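Local structure of competence damage-inducible protein A (Klebsiella pneumoniae subsp. pneumoniae MGH 78578, 5V01) at residues R32-E37 with D106-V111; A90-M95 with W130-F135. The protein is of unknown function but belongs to the CinA family of competence- and damage-inducible proteins, some of whose members are nicotinamide mononucleotide deamidases. One frame throughout, in Å; residues are numbered along the deposited sequence.

Contact 1: R32-E37 with D106-V111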
loop_
_atom_site.group_PDB
_atom_site.type_symbol
_atom_site.label_atom_id
_atom_site.label_comp_id
_atom_site.label_asym_id
_atom_site.label_seq_id
_atom_site.Cartn_x
_atom_site.Cartn_y
_atom_site.Cartn_z
ATOM N N ARG A 32 -8.134 13.476 8.026
ATOM C CA ARG A 32 -7.108 12.565 7.567
ATOM C C ARG A 32 -7.741 11.246 7.164
ATOM O O ARG A 32 -8.679 10.759 7.804
ATOM C CB ARG A 32 -6.045 12.356 8.645
ATOM C CG ARG A 32 -5.355 13.655 8.987
ATOM C CD ARG A 32 -4.167 13.458 9.896
ATOM N NE ARG A 32 -3.034 12.873 9.186
ATOM C CZ ARG A 32 -2.219 13.526 8.354
ATOM N NH1 ARG A 32 -2.378 14.827 8.085
ATOM N NH2 ARG A 32 -1.207 12.870 7.788
ATOM N N LEU A 33 -7.208 10.697 6.088
ATOM C CA LEU A 33 -7.686 9.484 5.438
ATOM C C LEU A 33 -6.664 8.365 5.643
ATOM O O LEU A 33 -5.459 8.621 5.649
ATOM C CB LEU A 33 -7.802 9.786 3.941
ATOM C CG LEU A 33 -8.181 8.657 2.994
ATOM C CD1 LEU A 33 -9.593 8.125 3.261
ATOM C CD2 LEU A 33 -8.057 9.159 1.555
ATOM N N THR A 34 -7.148 7.127 5.717
ATOM C CA THR A 34 -6.304 5.921 5.756
ATOM C C THR A 34 -6.975 4.855 4.896
ATOM O O THR A 34 -8.179 4.931 4.609
ATOM C CB THR A 34 -6.097 5.441 7.187
ATOM O OG1 THR A 34 -5.133 4.418 7.210
ATOM C CG2 THR A 34 -7.349 4.929 7.815
ATOM N N THR A 35 -6.185 3.882 4.453
ATOM C CA THR A 35 -6.666 2.866 3.522
ATOM C C THR A 35 -6.212 1.472 3.879
ATOM O O THR A 35 -5.081 1.272 4.356
ATOM C CB THR A 35 -6.226 3.160 2.075
ATOM O OG1 THR A 35 -4.800 3.215 1.979
ATOM C CG2 THR A 35 -6.842 4.423 1.554
ATOM N N ALA A 36 -7.075 0.502 3.582
ATOM C CA ALA A 36 -6.752 -0.924 3.712
ATOM C C ALA A 36 -7.194 -1.616 2.431
ATOM O O ALA A 36 -8.347 -1.511 2.027
ATOM C CB ALA A 36 -7.445 -1.551 4.920
ATOM N N GLU A 37 -6.269 -2.322 1.792
ATOM C CA GLU A 37 -6.497 -2.938 0.495
ATOM C C GLU A 37 -6.133 -4.397 0.511
ATOM O O GLU A 37 -5.298 -4.840 1.299
ATOM C CB GLU A 37 -5.580 -2.252 -0.535
ATOM C CG GLU A 37 -5.882 -0.792 -0.773
ATOM C CD GLU A 37 -4.888 -0.178 -1.749
ATOM O OE1 GLU A 37 -4.945 -0.506 -2.960
ATOM O OE2 GLU A 37 -4.083 0.652 -1.297
ATOM N N ASP A 106 -9.587 10.023 10.500
ATOM C CA ASP A 106 -11.003 10.391 10.490
ATOM C C ASP A 106 -11.834 9.532 9.530
ATOM O O ASP A 106 -13.026 9.269 9.782
ATOM C CB ASP A 106 -11.140 11.857 10.096
ATOM C CG ASP A 106 -10.383 12.771 11.020
ATOM O OD1 ASP A 106 -10.899 12.987 12.126
ATOM O OD2 ASP A 106 -9.299 13.289 10.637
ATOM N N ILE A 107 -11.222 9.150 8.407
ATOM C CA ILE A 107 -11.890 8.387 7.367
ATOM C C ILE A 107 -11.020 7.213 6.963
ATOM O O ILE A 107 -9.818 7.382 6.762
ATOM C CB ILE A 107 -12.198 9.243 6.119
ATOM C CG1 ILE A 107 -13.129 10.412 6.498
ATOM C CG2 ILE A 107 -12.815 8.398 5.008
ATOM C CD1 ILE A 107 -13.048 11.597 5.571
ATOM N N ALA A 108 -11.633 6.040 6.836
ATOM C CA ALA A 108 -10.959 4.827 6.354
ATOM C C ALA A 108 -11.725 4.283 5.153
ATOM O O ALA A 108 -12.954 4.232 5.152
ATOM C CB ALA A 108 -10.876 3.764 7.457
ATOM N N ILE A 109 -10.990 3.898 4.128
ATOM C CA ILE A 109 -11.530 3.119 3.016
ATOM C C ILE A 109 -10.933 1.739 3.069
ATOM O O ILE A 109 -9.704 1.607 3.184
ATOM C CB ILE A 109 -11.252 3.760 1.659
ATOM C CG1 ILE A 109 -11.862 5.157 1.607
ATOM C CG2 ILE A 109 -11.772 2.871 0.554
ATOM C CD1 ILE A 109 -11.541 5.947 0.372
ATOM N N ALA A 110 -11.798 0.726 2.982
ATOM C CA ALA A 110 -11.366 -0.654 2.753
ATOM C C ALA A 110 -11.949 -1.161 1.452
ATOM O O ALA A 110 -13.087 -0.866 1.145
ATOM C CB ALA A 110 -11.758 -1.565 3.907
ATOM N N VAL A 111 -11.163 -1.947 0.732
ATOM C CA VAL A 111 -11.547 -2.512 -0.559
ATOM C C VAL A 111 -11.125 -3.979 -0.547
ATOM O O VAL A 111 -9.987 -4.285 -0.265
ATOM C CB VAL A 111 -10.868 -1.780 -1.726
ATOM C CG1 VAL A 111 -11.366 -2.323 -3.051
ATOM C CG2 VAL A 111 -11.094 -0.283 -1.647
#
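L33 lies against I107 and I109 where strands 33-37 and 107-111 run side by side in parallel, their axes 4.7 Å apart at closest approach. The dense part is the face that carries L33, T35, I107 and I109. With CG anti to the backbone N (chi1 175°), L33 sends CD1 obliquely across to I107 CG2 at 3.7 Å, and the same methyl reaches I109 CG1 at 4.1 Å. From helix 43-50, L48 packs on L33 and T35 and L44 on T35 and I109, while I107 lies against F135, W31 and W172. On the reverse face T34 CG2 meets A108 CB at 3.7 Å beneath I99 of helix 89-103, while T34 OG1 bonds to T60 O. The small A36 and A110 continue that face. The two strands form the inner parallel pair of a five-stranded mixed sheet with order 2-1-3-4-5, layered between helices in a three-layer alpha/beta/alpha sandwich. Their backbone ladder is regular: I107 O receives T34 N, T34 O receives I109 N at 3.0 Å, I109 O receives A36 N, and A36 O receives V111 N. At the partly exposed R32-D106 end polar bonds replace the apolar packing. There R32 O takes two donors: I107 N lies within the carbonyl plane, and D106 N, tilted from that plane, gives a bent bond (N-H...O 138°). The carboxylate of D106 turns back to accept R32 N at OD2 (2.9 Å) through its anti lone pair, while OD1 forms a salt bridge with R136. The guanidinium of R32 leads away from D106 to a salt bridge with D59.

Contact 2: A90-M95 with W130-F135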
loop_
_atom_site.group_PDB
_atom_site.type_symbol
_atom_site.label_atom_id
_atom_site.label_comp_id
_atom_site.label_asym_id
_atom_site.label_seq_id
_atom_site.Cartn_x
_atom_site.Cartn_y
_atom_site.Cartn_z
ATOM N N ALA A 90 -19.152 -7.792 5.569
ATOM C CA ALA A 90 -18.655 -7.896 6.932
ATOM C C ALA A 90 -17.142 -7.726 7.010
ATOM O O ALA A 90 -16.627 -7.062 7.906
ATOM C CB ALA A 90 -19.068 -9.219 7.551
ATOM N N CYS A 91 -16.436 -8.292 6.041
ATOM C CA CYS A 91 -14.981 -8.154 6.035
ATOM C C CYS A 91 -14.549 -6.717 5.794
ATOM O O CYS A 91 -13.703 -6.211 6.530
ATOM C CB CYS A 91 -14.350 -9.039 4.999
ATOM S SG CYS A 91 -12.534 -8.907 5.014
ATOM N N VAL A 92 -15.114 -6.050 4.787
ATOM C CA VAL A 92 -14.691 -4.665 4.539
ATOM C C VAL A 92 -15.061 -3.752 5.713
ATOM O O VAL A 92 -14.332 -2.819 6.033
ATOM C CB VAL A 92 -15.132 -4.067 3.166
ATOM C CG1 VAL A 92 -14.377 -4.732 2.028
ATOM C CG2 VAL A 92 -16.641 -4.062 2.961
ATOM N N GLN A 93 -16.201 -4.022 6.376
ATOM C CA GLN A 93 -16.510 -3.275 7.612
ATOM C C GLN A 93 -15.392 -3.436 8.639
ATOM O O GLN A 93 -14.891 -2.449 9.181
ATOM C CB GLN A 93 -17.836 -3.720 8.228
ATOM C CG GLN A 93 -19.040 -3.277 7.449
ATOM C CD GLN A 93 -20.323 -3.947 7.878
ATOM O OE1 GLN A 93 -20.326 -5.087 8.353
ATOM N NE2 GLN A 93 -21.423 -3.244 7.704
ATOM N N GLU A 94 -15.000 -4.681 8.904
ATOM C CA GLU A 94 -13.978 -4.923 9.915
ATOM C C GLU A 94 -12.600 -4.404 9.489
ATOM O O GLU A 94 -11.844 -3.888 10.319
ATOM C CB GLU A 94 -13.925 -6.400 10.299
ATOM C CG GLU A 94 -15.171 -6.847 11.064
ATOM C CD GLU A 94 -15.108 -8.279 11.532
ATOM O OE1 GLU A 94 -14.030 -8.852 11.541
ATOM O OE2 GLU A 94 -16.142 -8.850 11.929
ATOM N N MET A 95 -12.281 -4.527 8.197
ATOM C CA MET A 95 -11.016 -3.950 7.683
ATOM C C MET A 95 -10.984 -2.442 7.919
ATOM O O MET A 95 -9.969 -1.899 8.374
ATOM C CB MET A 95 -10.854 -4.219 6.185
ATOM C CG MET A 95 -10.511 -5.631 5.829
ATOM S SD MET A 95 -10.476 -5.959 4.062
ATOM C CE MET A 95 -9.026 -5.056 3.563
ATOM N N TRP A 130 -16.065 -5.355 -3.000
ATOM C CA TRP A 130 -16.704 -4.679 -1.887
ATOM C C TRP A 130 -15.886 -3.482 -1.405
ATOM O O TRP A 130 -14.651 -3.547 -1.338
ATOM C CB TRP A 130 -16.949 -5.637 -0.711
ATOM C CG TRP A 130 -18.207 -6.453 -0.816
ATOM C CD1 TRP A 130 -18.323 -7.746 -1.259
ATOM C CD2 TRP A 130 -19.516 -6.034 -0.444
ATOM N NE1 TRP A 130 -19.631 -8.150 -1.203
ATOM C CE2 TRP A 130 -20.390 -7.126 -0.694
ATOM C CE3 TRP A 130 -20.042 -4.854 0.090
ATOM C CZ2 TRP A 130 -21.767 -7.063 -0.435
ATOM C CZ3 TRP A 130 -21.415 -4.792 0.330
ATOM C CH2 TRP A 130 -22.253 -5.892 0.078
ATOM N N PHE A 131 -16.595 -2.419 -1.063
ATOM C CA PHE A 131 -16.040 -1.180 -0.576
ATOM C C PHE A 131 -16.660 -0.831 0.752
ATOM O O PHE A 131 -17.884 -1.045 0.918
ATOM C CB PHE A 131 -16.381 -0.034 -1.549
ATOM C CG PHE A 131 -15.789 -0.206 -2.923
ATOM C CD1 PHE A 131 -16.416 -0.990 -3.862
ATOM C CD2 PHE A 131 -14.571 0.404 -3.253
ATOM C CE1 PHE A 131 -15.862 -1.177 -5.111
ATOM C CE2 PHE A 131 -14.015 0.223 -4.505
ATOM C CZ PHE A 131 -14.657 -0.550 -5.446
ATOM N N ALA A 132 -15.873 -0.248 1.650
ATOM C CA ALA A 132 -16.368 0.407 2.862
ATOM C C ALA A 132 -15.749 1.784 2.995
ATOM O O ALA A 132 -14.530 1.926 2.787
ATOM C CB ALA A 132 -16.042 -0.411 4.091
ATOM N N TRP A 133 -16.564 2.786 3.318
ATOM C CA TRP A 133 -16.092 4.121 3.647
ATOM C C TRP A 133 -16.577 4.368 5.067
ATOM O O TRP A 133 -17.795 4.345 5.327
ATOM C CB TRP A 133 -16.636 5.190 2.685
ATOM C CG TRP A 133 -16.341 4.972 1.261
ATOM C CD1 TRP A 133 -15.354 5.608 0.509
ATOM C CD2 TRP A 133 -17.052 4.138 0.345
ATOM N NE1 TRP A 133 -15.416 5.188 -0.783
ATOM C CE2 TRP A 133 -16.434 4.284 -0.920
ATOM C CE3 TRP A 133 -18.181 3.307 0.451
ATOM C CZ2 TRP A 133 -16.887 3.609 -2.057
ATOM C CZ3 TRP A 133 -18.619 2.646 -0.677
ATOM C CH2 TRP A 133 -17.991 2.806 -1.913
ATOM N N ASN A 134 -15.642 4.548 5.987
ATOM C CA ASN A 134 -15.888 4.648 7.409
ATOM C C ASN A 134 -15.482 6.055 7.844
ATOM O O ASN A 134 -14.307 6.382 7.833
ATOM C CB ASN A 134 -15.133 3.524 8.114
ATOM C CG ASN A 134 -15.263 3.539 9.615
ATOM O OD1 ASN A 134 -15.630 4.540 10.223
ATOM N ND2 ASN A 134 -14.901 2.413 10.227
ATOM N N PHE A 135 -16.470 6.895 8.178
ATOM C CA PHE A 135 -16.244 8.256 8.640
ATOM C C PHE A 135 -16.462 8.240 10.150
ATOM O O PHE A 135 -17.602 8.194 10.613
ATOM C CB PHE A 135 -17.220 9.237 7.939
ATOM C CG PHE A 135 -17.154 10.653 8.451
ATOM C CD1 PHE A 135 -15.978 11.366 8.502
ATOM C CD2 PHE A 135 -18.317 11.290 8.829
ATOM C CE1 PHE A 135 -15.933 12.673 8.975
ATOM C CE2 PHE A 135 -18.292 12.595 9.302
ATOM C CZ PHE A 135 -17.092 13.275 9.410
#
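Helix 90-95 runs over strand 130-135 at 35° between their N-to-C directions, with axes 7.5 Å apart at closest approach and the backbones nearest where V92 faces A132, CA to CA 5.6 Å. V92 carries most of the contact. CG1, lying anti to the carbonyl carbon (chi1 -70°), reaches W130 O at 3.6 Å and W130 CB at 3.9 Å, while CG2 sits over F131 O and touches A132 CB at 3.9 Å. The two methyls thus cover one side of the strand backbone from W130 to A132. In return, the methyl of A132 presses against the helix backbone, CB to V92 O 3.5 Å, and lies beside Q93 N. W130 offers its CB rather than its ring: the side chains of V92 and W130 cross at about a right angle, and the indole leads away from the helix, with V87 and R143 among its neighbours. F131 points from the other face of the strand toward helix 150-169, where its ring meets Y160 edge-to-face. The helix is therefore laid against one face of the sheet in a layered alpha/beta fold, with a small alanine methyl allowing its backbone to come close. Methyl and methylene carbons meet one another and backbone carbonyl oxygens, so the pairing rests on shape and buried apolar surface without a directional bond.

How the contacts relate
The centres of contact 1 and contact 2 lie 9 Å apart, and the two meet through neighbouring strands of one mixed sheet. Antiparallel strand 128-135 borders strand 107-113, with A108 O to N134 N (2.8 Å) and A110 O to A132 N (2.9 Å) as probable hydrogen bonds. Along the chain the segments alternate: 32-37, 90-95, 106-111, 130-135. Helix 89-103 leads into strand 107-113, which is followed by strand 128-135. That helix, half of contact 2, also covers contact 1, with V92 O and M95 against A110 and I99 against T34 and A108. Contact 1 thus joins strands within the sheet, contact 2 fastens a helix to its face, and together they bring segments 35 to 69 residues apart into one layered core.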